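PDB 5CZW: myroilysin from Myroides profundi, which probably acts as a zinc-dependent endopeptidase of the astacin (M12A) family of metzincins, activated by release from its inhibitory propeptide through a cysteine switch. Local coordinates for residues A[49-54]-A[87-92]; A[117-122]-A[137-142]. The protein carries 1 engineered substitution. All coordinates share one frame; numbering follows the deposited sequence.

In the fold
After an N-terminal stretch that brings Cys23 to the zinc, the chain forms strand 48-54, passes through helix 58-63 and strand 78-81, and returns alongside as residues 87-92; contact 1 closes this 32-residue loop. Contact 2 opens later: residues 117-122 begin as strand 117-118 and then leave the sheet, 14 residues follow, nine of them helical, and the chain comes back against them at residues 137-142, late in helix 128-143. The closures are in series, neither enclosing nor crossing the other. They share one sheet, in which 89-92 lies between 48-54 and 117-118. Thr92 joins Met117 and Asn118 by probable hydrogen bonds, while Val91 packs on Phe119 and Ile89 on Ala142, tying the sheet to the zinc-binding helix.

Contact 1 (A[49-54]-A[87-92]); sequences ITVGLY and PQIRVT
Thr50 O takes Ile89 N at 2.9 Å, beginning a backbone ladder continued by Gly52 N to Ile89 O, Val91 N to Gly52 O and Tyr54 N to Val91 O. Side-chain hydrogen bonds extend the pairing at the start of 87-92. Gln88 OE1 accepts Thr50 N at 3.0 Å, in the carbonyl plane, and Gln88 N donates to Thr50 OG1 at 2.9 Å; chi1 of 57° sets that hydroxyl between its own N and carbonyl carbon, where the amide meets it. An alanine at Gln88 removes OE1, which would probably leave the backbone N-H of Thr50 without its mate and the start of the pairing less firmly held. The bridges are parallel and the axes 21° apart; these are adjacent strands of the mixed sheet in this astacin-family domain, with strand 78-81 flanking 48-54 on its other edge. Apolar contacts line one face: Ile49 CG2 meets Ile89 CD1 at 3.6 Å, and Leu53 CD2 lies 3.5 Å from Val91 CB. On the other, Tyr54 and Arg90 run alongside, Tyr54 CE1 3.6 Å from Arg90 CB. Tyr54 OH reaches back to Pro87 CD at 3.4 Å, while Arg90 NH1 bonds Pro87 O and its NE Glu114 O.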
ATOM      1  N   ILE A  49     -14.636  -4.763  -9.116  1.00 11.36           N
ATOM      2  CA  ILE A  49     -14.528  -3.755  -8.073  1.00 11.10           C
ATOM      3  C   ILE A  49     -14.355  -2.394  -8.751  1.00 10.32           C
ATOM      4  O   ILE A  49     -13.468  -2.156  -9.614  1.00 11.14           O
ATOM      5  CB  ILE A  49     -13.295  -4.046  -7.160  1.00 10.45           C
ATOM      6  CG1 ILE A  49     -13.349  -5.452  -6.576  1.00 11.17           C
ATOM      7  CG2 ILE A  49     -13.202  -2.984  -6.060  1.00 11.70           C
ATOM      8  CD1 ILE A  49     -12.030  -5.896  -5.995  1.00 10.13           C
ATOM      9  N   THR A  50     -15.250  -1.467  -8.396  1.00 10.24           N
ATOM     10  CA  THR A  50     -15.145  -0.084  -8.878  1.00 10.34           C
ATOM     11  C   THR A  50     -13.986   0.679  -8.166  1.00 10.07           C
ATOM     12  O   THR A  50     -13.826   0.523  -6.953  1.00 10.38           O
ATOM     13  CB  THR A  50     -16.463   0.689  -8.729  1.00 11.35           C
ATOM     14  OG1 THR A  50     -16.872   0.665  -7.370  1.00 10.43           O
ATOM     15  CG2 THR A  50     -17.551   0.137  -9.617  1.00 10.50           C
ATOM     16  N   VAL A  51     -13.222   1.396  -8.959  1.00  8.87           N
ATOM     17  CA  VAL A  51     -12.046   2.174  -8.497  1.00  9.26           C
ATOM     18  C   VAL A  51     -12.222   3.602  -8.931  1.00  9.19           C
ATOM     19  O   VAL A  51     -12.472   3.834 -10.140  1.00  9.39           O
ATOM     20  CB  VAL A  51     -10.708   1.598  -9.049  1.00  9.76           C
ATOM     21  CG1 VAL A  51      -9.541   2.375  -8.441  1.00 10.05           C
ATOM     22  CG2 VAL A  51     -10.603   0.133  -8.718  1.00 10.59           C
ATOM     23  N   GLY A  52     -12.017   4.581  -8.049  1.00  8.98           N
ATOM     24  CA  GLY A  52     -12.030   5.886  -8.510  1.00  9.59           C
ATOM     25  C   GLY A  52     -10.702   6.529  -8.148  1.00  9.14           C
ATOM     26  O   GLY A  52     -10.135   6.266  -7.086  1.00 10.17           O
ATOM     27  N   LEU A  53     -10.248   7.371  -9.023  1.00  8.16           N
ATOM     28  CA  LEU A  53      -8.974   8.109  -8.841  1.00  9.44           C
ATOM     29  C   LEU A  53      -9.280   9.576  -8.545  1.00  9.81           C
ATOM     30  O   LEU A  53     -10.031  10.331  -9.234  1.00 10.34           O
ATOM     31  CB  LEU A  53      -8.086   7.920 -10.091  1.00  9.50           C
ATOM     32  CG  LEU A  53      -7.757   6.475 -10.563  1.00 10.45           C
ATOM     33  CD1 LEU A  53      -6.825   6.441 -11.776  1.00 12.22           C
ATOM     34  CD2 LEU A  53      -7.190   5.638  -9.390  1.00 10.40           C
ATOM     35  N   TYR A  54      -8.660  10.043  -7.487  1.00 10.50           N
ATOM     36  CA  TYR A  54      -8.932  11.378  -7.033  1.00 11.46           C
ATOM     37  C   TYR A  54      -7.690  12.223  -7.099  1.00 11.57           C
ATOM     38  O   TYR A  54      -6.776  12.015  -6.331  1.00 12.59           O
ATOM     39  CB  TYR A  54      -9.509  11.343  -5.592  1.00 11.79           C
ATOM     40  CG  TYR A  54     -10.827  10.663  -5.477  1.00 11.94           C
ATOM     41  CD1 TYR A  54     -10.918   9.283  -5.488  1.00 10.93           C
ATOM     42  CD2 TYR A  54     -11.989  11.381  -5.305  1.00 10.84           C
ATOM     43  CE1 TYR A  54     -12.126   8.620  -5.349  1.00 10.31           C
ATOM     44  CE2 TYR A  54     -13.211  10.725  -5.169  1.00 10.84           C
ATOM     45  CZ  TYR A  54     -13.274   9.392  -5.152  1.00 11.89           C
ATOM     46  OH  TYR A  54     -14.497   8.818  -5.029  1.00 11.55           O
ATOM     47  N   PRO A  87     -17.080   4.922  -5.576  1.00 12.15           N
ATOM     48  CA  PRO A  87     -16.327   3.776  -5.976  1.00 11.84           C
ATOM     49  C   PRO A  87     -15.974   2.976  -4.724  1.00 10.88           C
ATOM     50  O   PRO A  87     -15.838   3.527  -3.617  1.00 11.08           O
ATOM     51  CB  PRO A  87     -15.073   4.391  -6.592  1.00 11.26           C
ATOM     52  CG  PRO A  87     -15.467   5.776  -6.956  1.00 12.24           C
ATOM     53  CD  PRO A  87     -16.393   6.188  -5.876  1.00 12.73           C
ATOM     54  N   GLN A  88     -15.756   1.695  -4.905  1.00 11.02           N
ATOM     55  CA  GLN A  88     -15.443   0.827  -3.784  1.00 11.17           C
ATOM     56  C   GLN A  88     -14.025   1.019  -3.253  1.00 10.46           C
ATOM     57  O   GLN A  88     -13.772   0.987  -2.034  1.00 10.69           O
ATOM     58  CB  GLN A  88     -15.652  -0.627  -4.165  1.00 11.43           C
ATOM     59  CG  GLN A  88     -17.094  -1.037  -4.298  1.00 11.98           C
ATOM     60  CD  GLN A  88     -17.338  -2.329  -5.008  1.00 14.71           C
ATOM     61  OE1 GLN A  88     -16.822  -2.571  -6.077  1.00 15.65           O
ATOM     62  NE2 GLN A  88     -18.124  -3.172  -4.383  1.00 16.07           N
ATOM     63  N   ILE A  89     -13.104   1.247  -4.208  1.00  8.88           N
ATOM     64  CA  ILE A  89     -11.693   1.618  -3.927  1.00  9.00           C
ATOM     65  C   ILE A  89     -11.567   3.032  -4.377  1.00  8.38           C
ATOM     66  O   ILE A  89     -11.919   3.407  -5.485  1.00  9.04           O
ATOM     67  CB  ILE A  89     -10.709   0.707  -4.650  1.00  8.69           C
ATOM     68  CG1 ILE A  89     -10.845  -0.715  -4.044  1.00  9.65           C
ATOM     69  CG2 ILE A  89      -9.264   1.221  -4.522  1.00  8.91           C
ATOM     70  CD1 ILE A  89     -10.099  -1.759  -4.806  1.00  9.63           C
ATOM     71  N   ARG A  90     -11.058   3.849  -3.448  1.00  7.41           N
ATOM     72  CA  ARG A  90     -10.939   5.322  -3.661  1.00  8.42           C
ATOM     73  C   ARG A  90      -9.480   5.750  -3.432  1.00  8.15           C
ATOM     74  O   ARG A  90      -8.937   5.624  -2.325  1.00  8.54           O
ATOM     75  CB  ARG A  90     -11.884   6.147  -2.795  1.00  8.86           C
ATOM     76  CG  ARG A  90     -13.352   5.736  -3.055  1.00  9.34           C
ATOM     77  CD  ARG A  90     -14.359   6.490  -2.169  1.00  9.25           C
ATOM     78  NE  ARG A  90     -14.215   6.165  -0.790  1.00  9.29           N
ATOM     79  CZ  ARG A  90     -14.749   5.133  -0.190  1.00  9.53           C
ATOM     80  NH1 ARG A  90     -15.417   4.285  -0.867  1.00  9.50           N
ATOM     81  NH2 ARG A  90     -14.533   4.920   1.115  1.00 10.10           N
ATOM     82  N   VAL A  91      -8.828   6.058  -4.539  1.00  7.86           N
ATOM     83  CA  VAL A  91      -7.363   6.266  -4.587  1.00  7.81           C
ATOM     84  C   VAL A  91      -7.006   7.791  -4.652  1.00  7.83           C
ATOM     85  O   VAL A  91      -7.490   8.572  -5.534  1.00  8.05           O
ATOM     86  CB  VAL A  91      -6.785   5.662  -5.884  1.00  8.66           C
ATOM     87  CG1 VAL A  91      -5.263   5.889  -5.851  1.00  9.53           C
ATOM     88  CG2 VAL A  91      -7.205   4.221  -6.038  1.00  8.74           C
ATOM     89  N   THR A  92      -6.256   8.226  -3.668  1.00  8.03           N
ATOM     90  CA  THR A  92      -5.645   9.548  -3.709  1.00  9.55           C
ATOM     91  C   THR A  92      -4.167   9.535  -3.986  1.00  9.42           C
ATOM     92  O   THR A  92      -3.545   8.483  -3.936  1.00  8.94           O
ATOM     93  CB  THR A  92      -5.933  10.288  -2.410  1.00  9.81           C
ATOM     94  OG1 THR A  92      -5.572   9.473  -1.323  1.00  9.35           O
ATOM     95  CG2 THR A  92      -7.458  10.674  -2.323  1.00 11.01           C
TER

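Contact 2 (A[117-122]-A[137-142]); sequences MNFGWF and HEFGHA. With ZN (zinc ion), chain B.
Met117 and Glu138 bring the backbones closest, their CA atoms 7.5 Å apart, too far for main-chain bonding, and no hydrogen bond crosses the contact. Side chains carry it. Met117 is extended as far as SD, then bends at chi3 (-62°), which brings its methyl over Phe139: CE stands 3.6 Å from the ring centroid and 5° off the normal, a CH-pi contact. The sulfur lies over the same face, SD to Phe139 CE1 being 3.4 Å, a Met-aromatic contact. The methyl also meets the next turn of the helix, with Met117 CE 3.7 Å from Ala142 CB. Phe119 and Glu138 pass each other head to tail, Phe119 CE1 3.6 Å from Glu138 CG, and Phe139 CE1 sits near the plane of the Phe119 ring, at its edge. The bend of Glu138 at chi2 (-49°) swings its carboxylate toward the metal site, with OE1 in the plane of the His141 ring, at its edge. Zinc is held by His137 NE2 at 2.3 Å and His141 NE2 at 2.1 Å, with His147 NE2 and Cys23 SG completing the site; the thiol ligand is what the cysteine switch predicts. Glu138 also packs against Cys23. His137, Glu138 and His141 form the HExxH part of the longer metzincin motif, with His147 as third histidine; its glutamate typically serves as general base. Met117 further packs on Ile89 and Val91 of strand 89-92 and on Ser101 of strand 100-101, while Ala142 reaches Ile89 and Ser101, so helix 128-143 lies against one face of this sheet.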
ATOM      1  N   MET A 117      -7.085   4.107  -0.496  1.00  6.95           N
ATOM      2  CA  MET A 117      -5.725   3.856  -0.979  1.00  7.22           C
ATOM      3  C   MET A 117      -5.059   5.220  -1.248  1.00  7.84           C
ATOM      4  O   MET A 117      -5.731   6.173  -1.681  1.00  6.81           O
ATOM      5  CB  MET A 117      -5.808   3.096  -2.298  1.00  7.80           C
ATOM      6  CG  MET A 117      -4.449   2.695  -2.890  1.00  8.10           C
ATOM      7  SD  MET A 117      -4.569   1.720  -4.424  1.00  9.31           S
ATOM      8  CE  MET A 117      -5.434   0.248  -3.896  1.00  8.71           C
ATOM      9  N   ASN A 118      -3.735   5.322  -1.067  1.00  7.23           N
ATOM     10  CA  ASN A 118      -2.998   6.562  -1.395  1.00  7.39           C
ATOM     11  C   ASN A 118      -1.649   6.140  -2.022  1.00  7.41           C
ATOM     12  O   ASN A 118      -1.029   5.219  -1.603  1.00  7.59           O
ATOM     13  CB  ASN A 118      -2.730   7.378  -0.171  1.00  8.07           C
ATOM     14  CG  ASN A 118      -2.176   8.752  -0.480  1.00  7.74           C
ATOM     15  OD1 ASN A 118      -2.879   9.562  -1.120  1.00  7.99           O
ATOM     16  ND2 ASN A 118      -0.889   9.010  -0.174  1.00  9.32           N
ATOM     17  N   PHE A 119      -1.245   6.925  -3.017  1.00  7.89           N
ATOM     18  CA  PHE A 119       0.095   6.853  -3.565  1.00  7.95           C
ATOM     19  C   PHE A 119       0.768   8.185  -3.200  1.00  7.57           C
ATOM     20  O   PHE A 119       0.341   9.242  -3.645  1.00  9.02           O
ATOM     21  CB  PHE A 119      -0.037   6.688  -5.039  1.00  7.64           C
ATOM     22  CG  PHE A 119      -0.481   5.316  -5.421  1.00  7.83           C
ATOM     23  CD1 PHE A 119       0.318   4.228  -5.133  1.00  8.61           C
ATOM     24  CD2 PHE A 119      -1.727   5.114  -5.902  1.00  8.02           C
ATOM     25  CE1 PHE A 119      -0.152   2.959  -5.469  1.00  8.10           C
ATOM     26  CE2 PHE A 119      -2.229   3.876  -6.238  1.00  8.48           C
ATOM     27  CZ  PHE A 119      -1.433   2.778  -6.008  1.00  7.61           C
ATOM     28  N   GLY A 120       1.798   8.053  -2.399  1.00  8.39           N
ATOM     29  CA  GLY A 120       2.419   9.236  -1.820  1.00  8.08           C
ATOM     30  C   GLY A 120       3.580   9.877  -2.539  1.00  9.94           C
ATOM     31  O   GLY A 120       4.084  10.888  -2.011  1.00 12.15           O
ATOM     32  N   TRP A 121       4.076   9.264  -3.605  1.00  9.46           N
ATOM     33  CA  TRP A 121       5.311   9.761  -4.251  1.00 10.83           C
ATOM     34  C   TRP A 121       5.406   9.682  -5.753  1.00 12.31           C
ATOM     35  O   TRP A 121       6.530   9.896  -6.316  1.00 14.24           O
ATOM     36  CB  TRP A 121       6.523   9.088  -3.628  1.00 11.31           C
ATOM     37  CG  TRP A 121       6.563   7.564  -3.716  1.00 11.53           C
ATOM     38  CD1 TRP A 121       6.862   6.825  -4.791  1.00 11.92           C
ATOM     39  CD2 TRP A 121       6.215   6.618  -2.683  1.00 11.07           C
ATOM     40  NE1 TRP A 121       6.771   5.500  -4.519  1.00 12.55           N
ATOM     41  CE2 TRP A 121       6.361   5.349  -3.220  1.00 11.25           C
ATOM     42  CE3 TRP A 121       5.795   6.738  -1.347  1.00 11.60           C
ATOM     43  CZ2 TRP A 121       6.120   4.187  -2.467  1.00 10.68           C
ATOM     44  CZ3 TRP A 121       5.604   5.619  -0.605  1.00 11.12           C
ATOM     45  CH2 TRP A 121       5.760   4.364  -1.158  1.00 10.68           C
ATOM     46  N   PHE A 122       4.329   9.460  -6.435  1.00 11.75           N
ATOM     47  CA  PHE A 122       4.378   9.412  -7.876  1.00 12.35           C
ATOM     48  C   PHE A 122       4.354  10.857  -8.445  1.00 14.65           C
ATOM     49  O   PHE A 122       3.734  11.786  -7.898  1.00 14.56           O
ATOM     50  CB  PHE A 122       3.229   8.612  -8.439  1.00 12.55           C
ATOM     51  CG  PHE A 122       3.195   7.157  -8.114  1.00 10.25           C
ATOM     52  CD1 PHE A 122       4.318   6.414  -7.858  1.00  9.07           C
ATOM     53  CD2 PHE A 122       1.973   6.520  -8.136  1.00  8.73           C
ATOM     54  CE1 PHE A 122       4.221   5.059  -7.604  1.00  8.73           C
ATOM     55  CE2 PHE A 122       1.899   5.193  -7.976  1.00  8.97           C
ATOM     56  CZ  PHE A 122       3.056   4.457  -7.742  1.00  8.38           C
ATOM     57  N   HIS A 137       1.845  -3.559  -5.774  1.00  7.60           N
ATOM     58  CA  HIS A 137       1.868  -3.804  -4.334  1.00  7.11           C
ATOM     59  C   HIS A 137       0.599  -3.329  -3.563  1.00  6.52           C
ATOM     60  O   HIS A 137      -0.001  -4.073  -2.831  1.00  7.96           O
ATOM     61  CB  HIS A 137       3.114  -3.158  -3.792  1.00  7.81           C
ATOM     62  CG  HIS A 137       3.350  -3.391  -2.349  1.00  7.36           C
ATOM     63  ND1 HIS A 137       4.198  -4.368  -1.933  1.00  8.24           N
ATOM     64  CD2 HIS A 137       2.952  -2.733  -1.244  1.00  8.56           C
ATOM     65  CE1 HIS A 137       4.277  -4.355  -0.642  1.00 10.28           C
ATOM     66  NE2 HIS A 137       3.584  -3.338  -0.207  1.00  7.11           N
ATOM     67  N   GLU A 138       0.245  -2.082  -3.777  1.00  6.14           N
ATOM     68  CA  GLU A 138      -0.929  -1.561  -3.094  1.00  7.04           C
ATOM     69  C   GLU A 138      -2.166  -2.230  -3.501  1.00  7.11           C
ATOM     70  O   GLU A 138      -3.052  -2.479  -2.655  1.00  7.10           O
ATOM     71  CB  GLU A 138      -1.047  -0.011  -3.242  1.00  7.13           C
ATOM     72  CG  GLU A 138       0.075   0.822  -2.568  1.00  8.09           C
ATOM     73  CD  GLU A 138       0.399   0.464  -1.110  1.00  8.38           C
ATOM     74  OE1 GLU A 138      -0.441  -0.063  -0.383  1.00  9.27           O
ATOM     75  OE2 GLU A 138       1.597   0.776  -0.716  1.00  8.87           O
ATOM     76  N   PHE A 139      -2.290  -2.577  -4.819  1.00  8.54           N
ATOM     77  CA  PHE A 139      -3.444  -3.382  -5.245  1.00  8.33           C
ATOM     78  C   PHE A 139      -3.471  -4.795  -4.705  1.00  8.30           C
ATOM     79  O   PHE A 139      -4.564  -5.405  -4.503  1.00  9.95           O
ATOM     80  CB  PHE A 139      -3.682  -3.236  -6.768  1.00  8.40           C
ATOM     81  CG  PHE A 139      -4.476  -1.992  -7.112  1.00  8.44           C
ATOM     82  CD1 PHE A 139      -3.783  -0.771  -7.313  1.00  8.55           C
ATOM     83  CD2 PHE A 139      -5.845  -1.926  -7.153  1.00  8.74           C
ATOM     84  CE1 PHE A 139      -4.488   0.440  -7.571  1.00  8.45           C
ATOM     85  CE2 PHE A 139      -6.526  -0.728  -7.477  1.00  8.83           C
ATOM     86  CZ  PHE A 139      -5.821   0.447  -7.666  1.00  8.89           C
ATOM     87  N   GLY A 140      -2.284  -5.320  -4.349  1.00  8.48           N
ATOM     88  CA  GLY A 140      -2.186  -6.599  -3.635  1.00  7.79           C
ATOM     89  C   GLY A 140      -2.852  -6.477  -2.291  1.00  7.20           C
ATOM     90  O   GLY A 140      -3.677  -7.309  -1.914  1.00  8.78           O
ATOM     91  N   HIS A 141      -2.550  -5.439  -1.513  1.00  6.10           N
ATOM     92  CA  HIS A 141      -3.280  -5.218  -0.309  1.00  5.75           C
ATOM     93  C   HIS A 141      -4.729  -5.018  -0.613  1.00  6.29           C
ATOM     94  O   HIS A 141      -5.568  -5.561   0.183  1.00  6.29           O
ATOM     95  CB  HIS A 141      -2.781  -3.918   0.322  1.00  5.48           C
ATOM     96  CG  HIS A 141      -1.399  -3.941   0.884  1.00  5.91           C
ATOM     97  ND1 HIS A 141      -0.914  -4.914   1.703  1.00  7.11           N
ATOM     98  CD2 HIS A 141      -0.424  -3.040   0.794  1.00  6.74           C
ATOM     99  CE1 HIS A 141       0.333  -4.678   2.020  1.00  7.57           C
ATOM    100  NE2 HIS A 141       0.575  -3.507   1.548  1.00  5.82           N
ATOM    101  N   ALA A 142      -5.109  -4.316  -1.692  1.00  6.39           N
ATOM    102  CA  ALA A 142      -6.554  -4.120  -2.009  1.00  7.63           C
ATOM    103  C   ALA A 142      -7.339  -5.444  -2.260  1.00  9.10           C
ATOM    104  O   ALA A 142      -8.567  -5.528  -2.029  1.00  9.04           O
ATOM    105  CB  ALA A 142      -6.778  -3.129  -3.146  1.00  8.41           C
TER
HETATM  106 ZN    ZN B 301       2.507  -2.664   1.724  1.00 16.66          ZN